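Local coordinates for protein guanine deaminase (PDB 6OHB) that catalyses the zinc-dependent hydrolytic deamination of guanine to xanthine and ammonia, a step in purine degradation, at residues P76-T81 / V389-T394; R224-E227 / D231-V234; G266-G269 / V273-H276; F310-A315 / Y352-Y357; R423-T428 / L434-N439. All coordinates share one frame; numbering follows the deposited sequence.

Contact 1 (P76-T81 / V389-T394); sequences PGFVDT and VVMEPT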
# COMPACT_ATOMS: atom_id res chain seq x y z
N PRO A 76 -4.51 -22.02 1.72
CA PRO A 76 -4.59 -22.43 0.31
C PRO A 76 -3.96 -21.37 -0.58
O PRO A 76 -3.93 -20.19 -0.24
CB PRO A 76 -6.09 -22.57 0.06
CG PRO A 76 -6.71 -22.67 1.42
CD PRO A 76 -5.84 -21.86 2.32
N GLY A 77 -3.45 -21.82 -1.73
CA GLY A 77 -2.82 -20.89 -2.66
C GLY A 77 -3.76 -19.78 -3.08
O GLY A 77 -4.97 -19.99 -3.24
N PHE A 78 -3.22 -18.58 -3.21
CA PHE A 78 -4.03 -17.44 -3.61
C PHE A 78 -4.43 -17.52 -5.08
O PHE A 78 -3.69 -18.05 -5.93
CB PHE A 78 -3.30 -16.12 -3.33
CG PHE A 78 -2.94 -15.94 -1.89
CD1 PHE A 78 -3.88 -16.17 -0.89
CD2 PHE A 78 -1.67 -15.56 -1.52
CE1 PHE A 78 -3.56 -16.01 0.44
CE2 PHE A 78 -1.33 -15.40 -0.18
CZ PHE A 78 -2.29 -15.63 0.80
N VAL A 79 -5.59 -16.94 -5.38
CA VAL A 79 -6.21 -16.98 -6.70
C VAL A 79 -6.32 -15.55 -7.21
O VAL A 79 -7.08 -14.74 -6.66
CB VAL A 79 -7.59 -17.65 -6.66
CG1 VAL A 79 -8.21 -17.67 -8.05
CG2 VAL A 79 -7.48 -19.07 -6.08
N ASP A 80 -5.57 -15.24 -8.27
CA ASP A 80 -5.50 -13.91 -8.87
C ASP A 80 -6.35 -13.91 -10.14
O ASP A 80 -5.96 -14.50 -11.15
CB ASP A 80 -4.05 -13.56 -9.18
CG ASP A 80 -3.84 -12.08 -9.46
OD1 ASP A 80 -4.80 -11.40 -9.91
OD2 ASP A 80 -2.71 -11.60 -9.23
N THR A 81 -7.49 -13.22 -10.11
CA THR A 81 -8.48 -13.37 -11.18
C THR A 81 -8.33 -12.39 -12.34
O THR A 81 -9.14 -12.45 -13.27
CB THR A 81 -9.90 -13.27 -10.60
OG1 THR A 81 -10.09 -11.98 -10.00
CG2 THR A 81 -10.15 -14.37 -9.57
N VAL A 389 0.30 -22.37 0.46
CA VAL A 389 1.35 -21.42 0.81
C VAL A 389 1.59 -21.49 2.31
O VAL A 389 0.65 -21.41 3.11
CB VAL A 389 0.98 -19.98 0.40
CG1 VAL A 389 2.15 -19.04 0.65
CG2 VAL A 389 0.54 -19.94 -1.06
N VAL A 390 2.86 -21.65 2.69
CA VAL A 390 3.28 -21.48 4.07
C VAL A 390 3.68 -20.02 4.25
O VAL A 390 4.61 -19.54 3.58
CB VAL A 390 4.45 -22.42 4.41
CG1 VAL A 390 4.78 -22.34 5.88
CG2 VAL A 390 4.12 -23.85 3.98
N MET A 391 3.00 -19.34 5.17
CA MET A 391 3.09 -17.91 5.44
C MET A 391 3.78 -17.68 6.77
O MET A 391 3.58 -18.43 7.74
CB MET A 391 1.70 -17.27 5.54
CG MET A 391 0.74 -17.56 4.42
SD MET A 391 0.84 -16.32 3.14
CE MET A 391 0.48 -14.84 4.09
N GLU A 392 4.57 -16.61 6.83
CA GLU A 392 5.23 -16.18 8.06
C GLU A 392 4.55 -14.89 8.47
O GLU A 392 4.93 -13.81 8.01
CB GLU A 392 6.73 -15.98 7.85
CG GLU A 392 7.54 -15.92 9.14
CD GLU A 392 9.01 -15.68 8.88
OE1 GLU A 392 9.44 -15.80 7.71
OE2 GLU A 392 9.74 -15.35 9.85
N PRO A 393 3.53 -14.93 9.34
CA PRO A 393 2.82 -13.70 9.71
C PRO A 393 3.63 -12.78 10.60
O PRO A 393 3.21 -11.64 10.82
CB PRO A 393 1.57 -14.22 10.42
CG PRO A 393 1.98 -15.54 10.97
CD PRO A 393 2.96 -16.12 9.99
N THR A 394 4.75 -13.24 11.15
CA THR A 394 5.63 -12.47 12.01
C THR A 394 6.93 -12.11 11.30
O THR A 394 8.00 -12.02 11.91
CB THR A 394 5.93 -13.24 13.30
OG1 THR A 394 6.44 -14.54 12.98
CG2 THR A 394 4.66 -13.40 14.14
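Met-391 and Phe-78 meet sulfur to ring in one of the two touches that make this contact. SD of Met-391 stands 4.0 Å from CZ of Phe-78, with CE2 of the same ring hardly farther. Measured to the centroid of the Phe-78 ring, Met-391 SD is 5.1 Å away and 71° off the ring normal, an oblique Met-aromatic contact at the far end of the ring. The two side chains come at each other from opposite directions. The chain of Met-391 is bent at chi2 (-92°) and again at chi3 (-57°), and its sulfur is the atom that meets the ring.

Purely aliphatic packing provides the second touch, and Val-389 is the residue most covered in the contact. Its CG2 rests 3.8 Å from the CA of Gly-77, where the backbones come closest, the CA atoms of Gly-77 and Val-389 being 5.5 Å apart. CG2, the branch set anti to the carbonyl carbon, is the one that faces Gly-77.

The setting is a seam between the two parts of an amidohydrolase. Strand 73-84 runs on into the TIM-type barrel as its first strand and leads to the zinc ligands His-82 and His-84, whereas strand 388-391 belongs to the smaller beta-rich portion.

Backbone hydrogen bonding shows the change of partner. Gly-77 pairs with Asp-387, but the next residue, Phe-78, bonds with Gly-134 and Thr-136 of the barrel side. Around the apolar cluster, Met-336 touches Phe-78 and Leu-337 touches Met-391, both from helix 336-349, and Ile-425 packs on Val-389 and Met-391.

Contact 2 (R224-E227 / D231-V234); sequences RLKE and DTWV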
# COMPACT_ATOMS: atom_id res chain seq x y z
N ARG A 224 -18.03 -17.42 -31.80
CA ARG A 224 -17.87 -18.71 -32.45
C ARG A 224 -16.95 -19.63 -31.65
O ARG A 224 -17.26 -20.81 -31.44
CB ARG A 224 -17.35 -18.51 -33.86
CG ARG A 224 -17.01 -19.77 -34.62
CD ARG A 224 -16.84 -19.44 -36.09
NE ARG A 224 -16.20 -20.52 -36.84
CZ ARG A 224 -15.50 -20.34 -37.96
NH1 ARG A 224 -15.38 -19.12 -38.46
NH2 ARG A 224 -14.95 -21.37 -38.57
N LEU A 225 -15.81 -19.09 -31.19
CA LEU A 225 -14.89 -19.88 -30.39
C LEU A 225 -15.55 -20.38 -29.12
O LEU A 225 -15.36 -21.54 -28.72
CB LEU A 225 -13.64 -19.06 -30.06
CG LEU A 225 -12.64 -18.90 -31.20
CD1 LEU A 225 -11.74 -17.70 -30.96
CD2 LEU A 225 -11.82 -20.16 -31.39
N LYS A 226 -16.35 -19.53 -28.47
CA LYS A 226 -17.02 -19.95 -27.25
C LYS A 226 -18.06 -21.03 -27.53
O LYS A 226 -18.26 -21.93 -26.71
CB LYS A 226 -17.67 -18.76 -26.55
CG LYS A 226 -18.20 -19.06 -25.15
CD LYS A 226 -17.14 -19.76 -24.30
CE LYS A 226 -17.70 -20.24 -22.97
NZ LYS A 226 -19.18 -20.18 -22.92
N GLU A 227 -18.73 -20.96 -28.69
CA GLU A 227 -19.71 -21.98 -29.04
C GLU A 227 -19.05 -23.31 -29.41
O GLU A 227 -19.63 -24.37 -29.17
CB GLU A 227 -20.60 -21.49 -30.18
CG GLU A 227 -21.74 -20.60 -29.73
CD GLU A 227 -22.26 -19.71 -30.84
OE1 GLU A 227 -22.00 -20.03 -32.02
OE2 GLU A 227 -22.93 -18.71 -30.53
N ASP A 231 -16.34 -25.21 -22.76
CA ASP A 231 -15.66 -25.32 -21.48
C ASP A 231 -14.39 -24.48 -21.41
O ASP A 231 -13.60 -24.65 -20.48
CB ASP A 231 -15.37 -26.79 -21.15
CG ASP A 231 -14.31 -27.41 -22.05
OD1 ASP A 231 -14.06 -26.90 -23.16
OD2 ASP A 231 -13.73 -28.44 -21.64
N THR A 232 -14.18 -23.58 -22.37
CA THR A 232 -13.11 -22.61 -22.20
C THR A 232 -13.62 -21.43 -21.37
O THR A 232 -14.82 -21.29 -21.11
CB THR A 232 -12.58 -22.11 -23.54
OG1 THR A 232 -13.66 -21.64 -24.35
CG2 THR A 232 -11.82 -23.21 -24.27
N TRP A 233 -12.70 -20.59 -20.95
CA TRP A 233 -13.08 -19.41 -20.21
C TRP A 233 -13.27 -18.23 -21.16
O TRP A 233 -12.80 -18.24 -22.30
CB TRP A 233 -12.04 -19.09 -19.13
CG TRP A 233 -12.29 -19.83 -17.85
CD1 TRP A 233 -12.64 -19.29 -16.65
CD2 TRP A 233 -12.25 -21.25 -17.65
NE1 TRP A 233 -12.81 -20.28 -15.71
CE2 TRP A 233 -12.58 -21.49 -16.30
CE3 TRP A 233 -11.97 -22.35 -18.48
CZ2 TRP A 233 -12.63 -22.78 -15.76
CZ3 TRP A 233 -12.02 -23.63 -17.94
CH2 TRP A 233 -12.35 -23.83 -16.60
N VAL A 234 -13.98 -17.22 -20.68
CA VAL A 234 -14.08 -15.92 -21.34
C VAL A 234 -13.54 -14.89 -20.37
O VAL A 234 -13.86 -14.94 -19.17
CB VAL A 234 -15.53 -15.59 -21.76
CG1 VAL A 234 -15.61 -14.18 -22.32
CG2 VAL A 234 -16.04 -16.62 -22.76
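Thr-232 meets the aliphatic part of Lys-226 both with its backbone and with its side chain. The Thr-232 carbonyl O lies 3.6 Å from CE of Lys-226, and OG1 of Thr-232 is 4.0 Å from CD of that lysine, the two side chains sliding past each other in opposite directions. These are van der Waals contacts; the hydroxyl itself is spoken for, since it hydrogen-bonds to the carbonyl O of Tyr-229 in the connection leading from the helix. With chi1 at 53°, OG1 is the branch of Thr-232 that faces CD of Lys-226.

Trp-233, the next residue, points the other way. Its indole joins Leu-203, Ala-205 and Leu-373, and NE1 is hydrogen-bonded to the carbonyl O of Leu-371, as suits alternate sides of a strand.

Val-234 returns to the helix side. Its CG2 touches the middle of the lysine chain, 3.7 Å from Lys-226 CD and 4.0 Å from both CG and CE of Lys-226. Valine and lysine cross at about a right angle, and the bend of the lysine at chi2 (50°) lays its methylenes over this one methyl. Ile-206 of the preceding barrel strand also packs against Lys-226 and Thr-232.

The arrangement belongs to a beta-alpha-beta crossover of the TIM-type barrel: strand 203-208, helix 216-228, then strand 233-238, whose far end supplies the zinc ligand His-237, with the Val-234 side chain about 14 Å from the metal.

Contact 3 (G266-G269 / V273-H276); sequences GLTG and VFAH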
# COMPACT_ATOMS: atom_id res chain seq x y z
N GLY A 266 -23.02 -13.65 -26.95
CA GLY A 266 -22.95 -14.89 -26.18
C GLY A 266 -21.67 -15.10 -25.40
O GLY A 266 -21.19 -16.23 -25.30
N LEU A 267 -21.11 -14.03 -24.83
CA LEU A 267 -19.88 -14.12 -24.05
C LEU A 267 -20.12 -13.90 -22.57
O LEU A 267 -19.15 -13.73 -21.81
CB LEU A 267 -18.85 -13.12 -24.57
CG LEU A 267 -18.32 -13.33 -25.99
CD1 LEU A 267 -17.51 -12.12 -26.43
CD2 LEU A 267 -17.49 -14.59 -26.06
N THR A 268 -21.37 -13.91 -22.13
CA THR A 268 -21.69 -13.95 -20.71
C THR A 268 -22.06 -15.38 -20.33
O THR A 268 -22.41 -16.20 -21.18
CB THR A 268 -22.85 -13.00 -20.38
OG1 THR A 268 -24.03 -13.45 -21.05
CG2 THR A 268 -22.51 -11.58 -20.84
N GLY A 269 -22.00 -15.67 -19.04
CA GLY A 269 -22.35 -16.98 -18.54
C GLY A 269 -21.29 -17.49 -17.59
O GLY A 269 -20.39 -16.76 -17.15
N VAL A 273 -15.44 -13.90 -17.06
CA VAL A 273 -14.92 -13.02 -16.02
C VAL A 273 -14.69 -11.64 -16.62
O VAL A 273 -13.95 -11.49 -17.61
CB VAL A 273 -13.62 -13.56 -15.39
CG1 VAL A 273 -13.13 -12.61 -14.30
CG2 VAL A 273 -13.85 -14.95 -14.83
N PHE A 274 -15.29 -10.63 -16.00
CA PHE A 274 -15.24 -9.25 -16.45
C PHE A 274 -14.46 -8.44 -15.42
O PHE A 274 -14.86 -8.35 -14.25
CB PHE A 274 -16.65 -8.69 -16.65
CG PHE A 274 -17.45 -9.46 -17.66
CD1 PHE A 274 -17.30 -9.21 -19.02
CD2 PHE A 274 -18.35 -10.44 -17.26
CE1 PHE A 274 -18.02 -9.92 -19.96
CE2 PHE A 274 -19.08 -11.15 -18.20
CZ PHE A 274 -18.91 -10.89 -19.55
N ALA A 275 -13.34 -7.88 -15.85
CA ALA A 275 -12.46 -7.11 -14.98
C ALA A 275 -13.01 -5.71 -14.75
O ALA A 275 -13.57 -5.09 -15.66
CB ALA A 275 -11.06 -7.03 -15.59
N HIS A 276 -12.88 -5.26 -13.50
CA HIS A 276 -13.11 -3.90 -13.02
C HIS A 276 -14.57 -3.68 -12.63
O HIS A 276 -14.89 -3.70 -11.44
CB HIS A 276 -12.64 -2.86 -14.04
CG HIS A 276 -11.18 -2.98 -14.37
ND1 HIS A 276 -10.19 -2.77 -13.43
CD2 HIS A 276 -10.55 -3.31 -15.52
CE1 HIS A 276 -9.01 -2.96 -14.00
NE2 HIS A 276 -9.20 -3.29 -15.27
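Thr-268 directs OG1 to ND1 of His-263 in a hydrogen bond and presents its methyl group to Phe-274. With chi1 at 65° the hydroxyl lies between the backbone N and carbonyl carbon of Thr-268, which sends CG2 anti to the latter, 3.9 Å from CZ of Phe-274. CZ of Phe-274 is also 3.6 Å from the carbonyl O of Leu-267. One ring atom thus makes both approaches, each oblique to the ring, and neither is more than packing.

Phe-274 lies on strand 272-274, the sixth strand of the amidohydrolase barrel, and the loop it touches is the return from helix 258-264. That helix ends in a Schellman motif with Gly-266 as its C-prime residue, bonded through its N to the carbonyl O of His-263; the backbone phi of Gly-266 is 56°.

Thr-236 and Leu-238 of the adjacent strand also pack on the phenyl ring. Leu-238 is probably part of the substrate site, and the side chains of Phe-274 and Leu-238 are about 4 Å apart. Beyond a corner at Ala-275, His-276 stands beside the zinc ligands: its ring meets that of His-237, ND1 hydrogen-bonds to Asn-302 OD1, and NE2 makes a weak bond to Asp-327.

Contact 4 (F310-A315 / Y352-Y357); sequences FNLKKA and YRLSAY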
# COMPACT_ATOMS: atom_id res chain seq x y z
N PHE A 310 -15.27 0.13 -6.67
CA PHE A 310 -16.14 -1.00 -6.99
C PHE A 310 -17.10 -1.25 -5.84
O PHE A 310 -16.70 -1.27 -4.67
CB PHE A 310 -15.30 -2.25 -7.28
CG PHE A 310 -16.11 -3.52 -7.42
CD1 PHE A 310 -16.78 -3.81 -8.59
CD2 PHE A 310 -16.17 -4.44 -6.38
CE1 PHE A 310 -17.51 -4.97 -8.73
CE2 PHE A 310 -16.90 -5.61 -6.50
CZ PHE A 310 -17.57 -5.87 -7.68
N ASN A 311 -18.37 -1.45 -6.18
CA ASN A 311 -19.44 -1.58 -5.19
C ASN A 311 -19.60 -3.06 -4.85
O ASN A 311 -20.46 -3.77 -5.37
CB ASN A 311 -20.74 -0.98 -5.73
CG ASN A 311 -21.78 -0.77 -4.65
OD1 ASN A 311 -21.56 -1.09 -3.48
ND2 ASN A 311 -22.93 -0.23 -5.04
N LEU A 312 -18.72 -3.53 -3.96
CA LEU A 312 -18.77 -4.93 -3.54
C LEU A 312 -20.07 -5.26 -2.82
O LEU A 312 -20.56 -6.39 -2.90
CB LEU A 312 -17.57 -5.26 -2.65
CG LEU A 312 -17.47 -6.70 -2.14
CD1 LEU A 312 -17.23 -7.66 -3.29
CD2 LEU A 312 -16.37 -6.83 -1.10
N LYS A 313 -20.64 -4.28 -2.12
CA LYS A 313 -21.88 -4.50 -1.39
C LYS A 313 -23.03 -4.82 -2.34
O LYS A 313 -23.80 -5.76 -2.11
CB LYS A 313 -22.21 -3.27 -0.53
CG LYS A 313 -23.58 -3.29 0.11
CD LYS A 313 -23.80 -2.00 0.89
CE LYS A 313 -25.22 -1.86 1.38
NZ LYS A 313 -25.46 -0.50 1.95
N LYS A 314 -23.13 -4.07 -3.44
CA LYS A 314 -24.15 -4.38 -4.43
C LYS A 314 -23.86 -5.70 -5.12
O LYS A 314 -24.79 -6.40 -5.54
CB LYS A 314 -24.26 -3.25 -5.47
N ALA A 315 -22.59 -6.08 -5.21
CA ALA A 315 -22.25 -7.38 -5.77
C ALA A 315 -22.77 -8.51 -4.88
O ALA A 315 -23.31 -9.50 -5.38
CB ALA A 315 -20.74 -7.49 -5.96
N TYR A 352 -18.24 0.56 3.48
CA TYR A 352 -18.36 -0.89 3.58
C TYR A 352 -17.17 -1.45 4.34
O TYR A 352 -16.02 -1.20 3.96
CB TYR A 352 -18.46 -1.50 2.19
CG TYR A 352 -18.64 -3.00 2.14
CD1 TYR A 352 -17.55 -3.85 2.04
CD2 TYR A 352 -19.91 -3.56 2.17
CE1 TYR A 352 -17.72 -5.23 1.99
CE2 TYR A 352 -20.09 -4.93 2.12
CZ TYR A 352 -18.99 -5.76 2.03
OH TYR A 352 -19.16 -7.13 1.97
N ARG A 353 -17.43 -2.20 5.41
CA ARG A 353 -16.38 -2.78 6.23
C ARG A 353 -16.03 -4.15 5.67
O ARG A 353 -16.85 -5.08 5.73
CB ARG A 353 -16.81 -2.87 7.69
N LEU A 354 -14.81 -4.30 5.16
CA LEU A 354 -14.34 -5.58 4.64
C LEU A 354 -13.75 -6.38 5.79
O LEU A 354 -12.70 -6.02 6.34
CB LEU A 354 -13.32 -5.36 3.53
CG LEU A 354 -12.74 -6.62 2.89
CD1 LEU A 354 -13.80 -7.32 2.05
CD2 LEU A 354 -11.51 -6.30 2.06
N SER A 355 -14.42 -7.46 6.15
CA SER A 355 -13.98 -8.33 7.24
C SER A 355 -12.72 -9.11 6.86
O SER A 355 -12.47 -9.40 5.69
CB SER A 355 -15.11 -9.30 7.60
OG SER A 355 -14.61 -10.55 8.06
N ALA A 356 -11.95 -9.49 7.89
CA ALA A 356 -10.78 -10.33 7.66
C ALA A 356 -11.20 -11.67 7.07
O ALA A 356 -10.53 -12.20 6.17
CB ALA A 356 -10.01 -10.52 8.96
N TYR A 357 -12.30 -12.22 7.56
CA TYR A 357 -12.84 -13.46 7.00
C TYR A 357 -13.23 -13.27 5.54
O TYR A 357 -12.93 -14.12 4.69
CB TYR A 357 -14.02 -13.94 7.83
CG TYR A 357 -13.62 -14.44 9.20
CD1 TYR A 357 -12.28 -14.67 9.51
CD2 TYR A 357 -14.57 -14.68 10.18
CE1 TYR A 357 -11.90 -15.12 10.75
CE2 TYR A 357 -14.19 -15.13 11.44
CZ TYR A 357 -12.86 -15.36 11.71
OH TYR A 357 -12.48 -15.81 12.96
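Apolar packing joins Tyr-352 to two successive residues of a helix start. Leu-312 brings CD2 to within 3.7 Å of Tyr-352 CE1, crossing the tyrosine at a slant, while Lys-313 lays its CB 3.6 Å from CD2 of Tyr-352, across the ring from CE1. The backbone N of Lys-313 stands above one face of that ring, offset toward the rim. Farther out, the extended chain of Lys-313 leads away, so the lysine contributes its root and not its charge. Leu-312 CD2 also reaches CD1 of Leu-354, at 4.1 Å and at about a right angle.

Each segment runs from a loop into the start of a helix in the outer layer of the TIM-type barrel. Helix 312-317 comes just before the last barrel strand, 321-324; the other segment follows helix 336-349, whose Leu-347 packs on Leu-312, Tyr-352 and Leu-354 alike.

Polar contacts stay within each segment or nearby. Asn-311 is the N-cap of its helix, its OD1 accepting a weak bond from Lys-314 N at 3.4 Å, and it also centres an inverse gamma turn. Ser-355 caps the other helix, with weak bonds from the backbone N of Tyr-357 and of Glu-358. The hydroxyl of Tyr-352 hydrogen-bonds to OE2 of Glu-358, fastening the far end of the ring to the first turn of helix 356-363.

Contact 5 (R423-T428 / L434-N439); sequences RSIYRT and LVYERN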
# COMPACT_ATOMS: atom_id res chain seq x y z
N ARG A 423 7.58 -10.91 1.79
CA ARG A 423 8.32 -11.47 2.92
C ARG A 423 7.46 -12.41 3.77
O ARG A 423 8.01 -13.24 4.50
CB ARG A 423 8.88 -10.36 3.80
CG ARG A 423 10.13 -9.69 3.24
CD ARG A 423 10.50 -8.46 4.07
NE ARG A 423 9.55 -7.36 3.90
CZ ARG A 423 9.70 -6.15 4.45
NH1 ARG A 423 10.76 -5.89 5.20
NH2 ARG A 423 8.78 -5.21 4.24
N SER A 424 6.13 -12.26 3.72
CA SER A 424 5.23 -13.17 4.43
C SER A 424 5.17 -14.55 3.79
O SER A 424 4.73 -15.50 4.44
CB SER A 424 3.82 -12.60 4.48
OG SER A 424 3.73 -11.49 5.36
N ILE A 425 5.63 -14.69 2.54
CA ILE A 425 5.54 -15.95 1.81
C ILE A 425 6.82 -16.73 2.09
O ILE A 425 7.89 -16.39 1.59
CB ILE A 425 5.35 -15.71 0.31
CG1 ILE A 425 4.18 -14.76 0.05
CG2 ILE A 425 5.14 -17.02 -0.41
CD1 ILE A 425 2.88 -15.25 0.53
N TYR A 426 6.70 -17.80 2.88
CA TYR A 426 7.84 -18.62 3.28
C TYR A 426 8.05 -19.80 2.35
O TYR A 426 9.18 -20.11 1.96
CB TYR A 426 7.64 -19.09 4.73
CG TYR A 426 8.78 -19.88 5.34
CD1 TYR A 426 9.99 -19.26 5.67
CD2 TYR A 426 8.64 -21.23 5.64
CE1 TYR A 426 11.04 -19.98 6.25
CE2 TYR A 426 9.68 -21.96 6.22
CZ TYR A 426 10.87 -21.34 6.52
OH TYR A 426 11.90 -22.06 7.09
N ARG A 427 6.96 -20.48 1.97
CA ARG A 427 7.06 -21.59 1.03
C ARG A 427 5.83 -21.58 0.14
O ARG A 427 4.74 -21.19 0.58
CB ARG A 427 7.17 -22.96 1.74
CG ARG A 427 8.40 -23.19 2.63
CD ARG A 427 9.66 -23.53 1.84
NE ARG A 427 10.81 -23.83 2.70
CZ ARG A 427 11.61 -22.91 3.24
NH1 ARG A 427 11.40 -21.61 3.04
NH2 ARG A 427 12.62 -23.30 4.00
N THR A 428 5.99 -22.02 -1.11
CA THR A 428 4.86 -22.20 -2.01
C THR A 428 4.93 -23.60 -2.62
O THR A 428 5.95 -23.97 -3.22
CB THR A 428 4.83 -21.13 -3.12
OG1 THR A 428 4.73 -19.84 -2.52
CG2 THR A 428 3.62 -21.35 -4.03
N LEU A 434 6.96 -28.64 -3.66
CA LEU A 434 7.57 -27.38 -3.26
C LEU A 434 8.18 -26.71 -4.48
O LEU A 434 9.16 -27.21 -5.04
CB LEU A 434 8.61 -27.62 -2.17
CG LEU A 434 9.40 -26.39 -1.72
CD1 LEU A 434 8.45 -25.33 -1.20
CD2 LEU A 434 10.41 -26.77 -0.65
N VAL A 435 7.60 -25.58 -4.89
CA VAL A 435 8.10 -24.87 -6.07
C VAL A 435 8.69 -23.51 -5.73
O VAL A 435 9.26 -22.87 -6.63
CB VAL A 435 7.00 -24.70 -7.14
CG1 VAL A 435 6.59 -26.06 -7.69
CG2 VAL A 435 5.79 -23.98 -6.56
N TYR A 436 8.58 -23.04 -4.48
CA TYR A 436 9.31 -21.83 -4.12
C TYR A 436 9.66 -21.85 -2.64
O TYR A 436 8.82 -22.21 -1.80
CB TYR A 436 8.52 -20.56 -4.45
CG TYR A 436 9.06 -19.31 -3.79
CD1 TYR A 436 10.11 -18.59 -4.35
CD2 TYR A 436 8.51 -18.83 -2.60
CE1 TYR A 436 10.60 -17.43 -3.75
CE2 TYR A 436 8.99 -17.69 -1.99
CZ TYR A 436 10.03 -16.99 -2.57
OH TYR A 436 10.51 -15.85 -1.96
N GLU A 437 10.88 -21.42 -2.34
CA GLU A 437 11.36 -21.26 -0.97
C GLU A 437 12.10 -19.94 -0.84
O GLU A 437 13.03 -19.67 -1.61
CB GLU A 437 12.26 -22.43 -0.55
CG GLU A 437 13.33 -22.78 -1.55
CD GLU A 437 14.10 -24.02 -1.17
OE1 GLU A 437 13.50 -24.94 -0.57
OE2 GLU A 437 15.31 -24.06 -1.48
N ARG A 438 11.68 -19.12 0.12
CA ARG A 438 12.27 -17.80 0.30
C ARG A 438 13.77 -17.91 0.58
O ARG A 438 14.20 -18.67 1.45
CB ARG A 438 11.56 -17.08 1.45
CG ARG A 438 11.68 -15.57 1.42
CD ARG A 438 10.98 -14.97 2.62
NE ARG A 438 11.54 -15.49 3.86
CZ ARG A 438 10.85 -15.64 4.99
NH1 ARG A 438 9.57 -15.30 5.04
NH2 ARG A 438 11.45 -16.14 6.07
N ASN A 439 14.56 -17.15 -0.18
CA ASN A 439 16.01 -17.12 -0.03
C ASN A 439 16.44 -16.70 1.37
O ASN A 439 15.97 -15.67 1.87
CB ASN A 439 16.64 -16.17 -1.05
CG ASN A 439 16.80 -16.80 -2.42
OD1 ASN A 439 16.78 -18.02 -2.56
ND2 ASN A 439 16.94 -15.96 -3.44
OXT ASN A 439 17.27 -17.35 2.01
O HOH W 1 8.82 -14.55 -0.71
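Thr-428 and Tyr-436 form an antiparallel hydrogen-bonded pair, with Thr-428 N giving a 2.9 Å bond to Tyr-436 O. The carbonyl O of Thr-428 is gripped twice, by Val-435 N at 2.8 Å and by Tyr-436 N at 3.1 Å, so two residues face one: a classic beta bulge. Arg-427 and Glu-437 make the next, non-hydrogen-bonded pair.

Tyr-426 O is a second doubly held acceptor. Arg-438 N approaches Tyr-426 O at 3.3 Å along a nearly straight bond (175° at the hydrogen). From the opposite face of the carbonyl plane, NH1 of Arg-427 comes to 2.9 Å from Tyr-426 O. That NH1 also sits over the centre of the Tyr-426 ring, and CB of Glu-437 covers a face of the Arg-427 guanidinium. With the chain of Arg-427 bent at chi2 (-79°), the group folds back over its own strand.

Arg-438 turns a face of its guanidinium to the edge of the Tyr-426 ring, NH2 lying 3.5 Å from Tyr-426 CD1 with the two planes 68° apart. A water bridges Ile-425 O and the hydroxyl of Tyr-436.

Second-shell partners fix these groups. Glu-392 OE1 holds Arg-438 NH2 in a salt bridge, and Thr-428 OG1 is hydrogen-bonded to Leu-131 O. Arg-423, whose carbonyl O takes a weak bond from Arg-438 NH1, forms a salt bridge with Asp-422 of the second subunit. Strand 388-391 flanks strand 425-430 across from its hairpin partner 433-437, while Leu-131 and Arg-132 of helix 116-132 pack on Tyr-436.

From the N terminus, the chain opens contact 1 at 76-81 and closes it only at 389-394, enclosing most of the barrel. Contacts 2, 3 and 4 are nested in that long loop and follow one another in series, none crossing another. Contacts 2 and 3 each close a short return into neighbouring strands, 233-238 and 272-274, and touch directly; contact 4 spans the last barrel strand and meets contact 3 where Phe-310 packs on His-276. Contact 5 opens after contact 1 has closed, ending the chain as a hairpin beside strand 388-391. Contact 1 joins the barrel to the smaller beta-rich portion; contact 5 lies within that portion, tied to contact 1 by Glu-392 and Arg-438.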